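Purine nucleoside phosphorylase (Schistosoma mansoni, PDB 6AWE) catalyses the reversible phosphorolysis of purine nucleosides such as inosine and guanosine, releasing the free base and ribose 1-phosphate. Local coordinates at residues G192-N197 with M221-E226. Numbering follows the deposited sequence.
Sequences GVYAFN and MSTVPE. With C0J (2-fluoro-6-{[2-(pyridin-2-yl)ethyl]amino}benzonitrile), chain J; DMS (dimethyl sulfoxide), chain C.
The rings of F196 and Y194, two residues apart on one side of the strand, receive the loop and first helical turn of 221-226. P225 CD makes an off-centre CH-pi contact with the F196 ring, 4.1 Å from its centroid and 29° off the normal, while CG comes in obliquely by CE2 and CZ. V224 and the backbone of M221 reach the same phenyl obliquely, V224 CB near CD2 and the M221 carbonyl carbon 3.6 Å from F196 CE1. The two gamma carbons of V224 divide between the rings: CG1 goes to F196, whereas CG2 meets Y194 CD2 at 3.7 Å. The Y194 side chain, with CG anti to the backbone N, extends to the loop, where its hydroxyl accepts a hydrogen bond from S222 N (3.2 Å to Y194 OH, 163° at the hydrogen). This holds the tyrosine hydroxyl on the M221-S222 peptide, two residues before the helix starts at V224. Helix 224-232 follows strand 218-220, which runs parallel to strand 189-196 in the central mixed sheet of the phosphorylase superfamily fold, so the contact joins one strand to the alpha segment leaving its neighbour. Beyond the strand end, N197 O receives a CA-H...O contact from M221 CA at 3.2 Å. N197 ND2 donates an almost straight hydrogen bond to the nitrile N2 of the bound benzonitrile (3.1 Å, 169°) and also bonds to T201 O. The chain of M221, extended beyond CG, brings its CE to 3.8 Å from the same nitrile N2. F161 of the second subunit packs on M221, and L145 of that subunit on F196. In the loop before the helix, S222 OG and T223 OG1 are hydrogen-bonded to each other, and T223 OG1 has a further partner in N117.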
# COMPACT_ATOMS: atom_id res chain seq x y z
N GLY A 192 -20.62 -12.68 -1.89
CA GLY A 192 -20.17 -11.31 -1.72
C GLY A 192 -18.73 -11.06 -2.16
O GLY A 192 -18.02 -11.97 -2.58
N VAL A 193 -18.34 -9.77 -2.05
CA VAL A 193 -17.01 -9.23 -2.40
C VAL A 193 -16.15 -9.13 -1.15
O VAL A 193 -16.57 -8.48 -0.17
CB VAL A 193 -17.15 -7.83 -3.04
CG1 VAL A 193 -15.78 -7.18 -3.31
CG2 VAL A 193 -17.95 -7.90 -4.35
N TYR A 194 -14.92 -9.67 -1.23
CA TYR A 194 -13.96 -9.74 -0.12
C TYR A 194 -12.93 -8.63 -0.23
O TYR A 194 -12.22 -8.55 -1.23
CB TYR A 194 -13.26 -11.10 -0.16
CG TYR A 194 -12.22 -11.42 0.90
CD1 TYR A 194 -12.56 -12.14 2.07
CD2 TYR A 194 -10.90 -11.03 0.74
CE1 TYR A 194 -11.62 -12.48 3.01
CE2 TYR A 194 -9.93 -11.37 1.73
CZ TYR A 194 -10.30 -12.08 2.84
OH TYR A 194 -9.39 -12.44 3.80
N ALA A 195 -12.83 -7.81 0.82
CA ALA A 195 -11.74 -6.82 0.91
C ALA A 195 -10.56 -7.41 1.66
O ALA A 195 -10.73 -7.88 2.78
CB ALA A 195 -12.20 -5.56 1.65
N PHE A 196 -9.36 -7.27 1.07
CA PHE A 196 -8.10 -7.75 1.67
C PHE A 196 -7.51 -6.58 2.47
O PHE A 196 -6.98 -5.63 1.88
CB PHE A 196 -7.14 -8.24 0.58
CG PHE A 196 -5.79 -8.79 1.07
CD1 PHE A 196 -5.59 -9.27 2.38
CD2 PHE A 196 -4.72 -8.85 0.19
CE1 PHE A 196 -4.36 -9.73 2.77
CE2 PHE A 196 -3.46 -9.33 0.55
CZ PHE A 196 -3.28 -9.77 1.89
N ASN A 197 -7.60 -6.68 3.82
CA ASN A 197 -6.88 -5.82 4.77
C ASN A 197 -5.58 -6.55 5.13
O ASN A 197 -5.63 -7.63 5.73
CB ASN A 197 -7.76 -5.62 6.02
CG ASN A 197 -7.02 -5.08 7.21
OD1 ASN A 197 -6.07 -4.32 7.08
ND2 ASN A 197 -7.44 -5.50 8.40
N MET A 221 -7.83 -10.93 6.28
CA MET A 221 -6.37 -10.73 6.23
C MET A 221 -5.63 -11.83 5.46
O MET A 221 -4.42 -12.01 5.66
CB MET A 221 -5.76 -10.60 7.63
CG MET A 221 -6.45 -9.63 8.47
SD MET A 221 -5.68 -9.65 10.18
CE MET A 221 -6.94 -8.73 11.05
N SER A 222 -6.34 -12.59 4.63
CA SER A 222 -5.75 -13.74 3.94
C SER A 222 -6.38 -13.91 2.56
O SER A 222 -7.02 -12.99 2.02
CB SER A 222 -5.92 -15.05 4.75
OG SER A 222 -7.29 -15.43 4.83
N THR A 223 -6.12 -15.09 1.99
CA THR A 223 -6.84 -15.66 0.84
C THR A 223 -6.49 -15.03 -0.53
O THR A 223 -6.15 -15.75 -1.49
CB THR A 223 -8.34 -15.59 1.14
OG1 THR A 223 -8.62 -16.42 2.29
CG2 THR A 223 -9.13 -16.20 0.02
N VAL A 224 -6.57 -13.69 -0.66
CA VAL A 224 -6.30 -13.05 -1.97
C VAL A 224 -4.90 -13.36 -2.52
O VAL A 224 -4.77 -13.60 -3.74
CB VAL A 224 -6.62 -11.55 -1.87
CG1 VAL A 224 -6.11 -10.78 -3.07
CG2 VAL A 224 -8.14 -11.36 -1.71
N PRO A 225 -3.83 -13.42 -1.71
CA PRO A 225 -2.51 -13.79 -2.28
C PRO A 225 -2.52 -15.18 -2.91
O PRO A 225 -2.06 -15.35 -4.07
CB PRO A 225 -1.58 -13.69 -1.06
CG PRO A 225 -2.20 -12.57 -0.22
CD PRO A 225 -3.68 -12.90 -0.32
N GLU A 226 -3.12 -16.16 -2.21
CA GLU A 226 -3.19 -17.54 -2.75
C GLU A 226 -4.07 -17.62 -4.00
O GLU A 226 -3.76 -18.39 -4.93
CB GLU A 226 -3.74 -18.50 -1.68
CG GLU A 226 -2.89 -18.70 -0.49
CD GLU A 226 -3.28 -17.80 0.66
OE1 GLU A 226 -3.41 -16.60 0.44
OE2 GLU A 226 -3.44 -18.28 1.82
C12 C0J J . -11.35 -9.16 10.36
C13 C0J J . -10.46 -8.15 9.59
C11 C0J J . -15.47 -5.12 15.84
C10 C0J J . -14.68 -4.38 16.59
C9 C0J J . -13.36 -3.89 16.05
C8 C0J J . -13.01 -4.21 14.85
C7 C0J J . -13.92 -5.08 13.99
C4 C0J J . -12.36 -8.82 11.17
C5 C0J J . -13.59 -6.99 12.45
C6 C0J J . -13.46 -5.47 12.58
C3 C0J J . -13.12 -9.89 11.93
C2 C0J J . -12.75 -11.19 11.79
C1 C0J J . -11.59 -11.57 10.88
N2 C0J J . -9.80 -7.41 9.01
C C0J J . -10.95 -10.61 10.24
F C0J J . -9.92 -10.96 9.44
N C0J J . -12.74 -7.46 11.34
N1 C0J J . -15.07 -5.51 14.46
S DMS C . -8.27 -17.32 8.54
O DMS C . -7.98 -16.10 7.72
C1 DMS C . -6.57 -17.96 8.42
C2 DMS C . -8.24 -17.08 10.29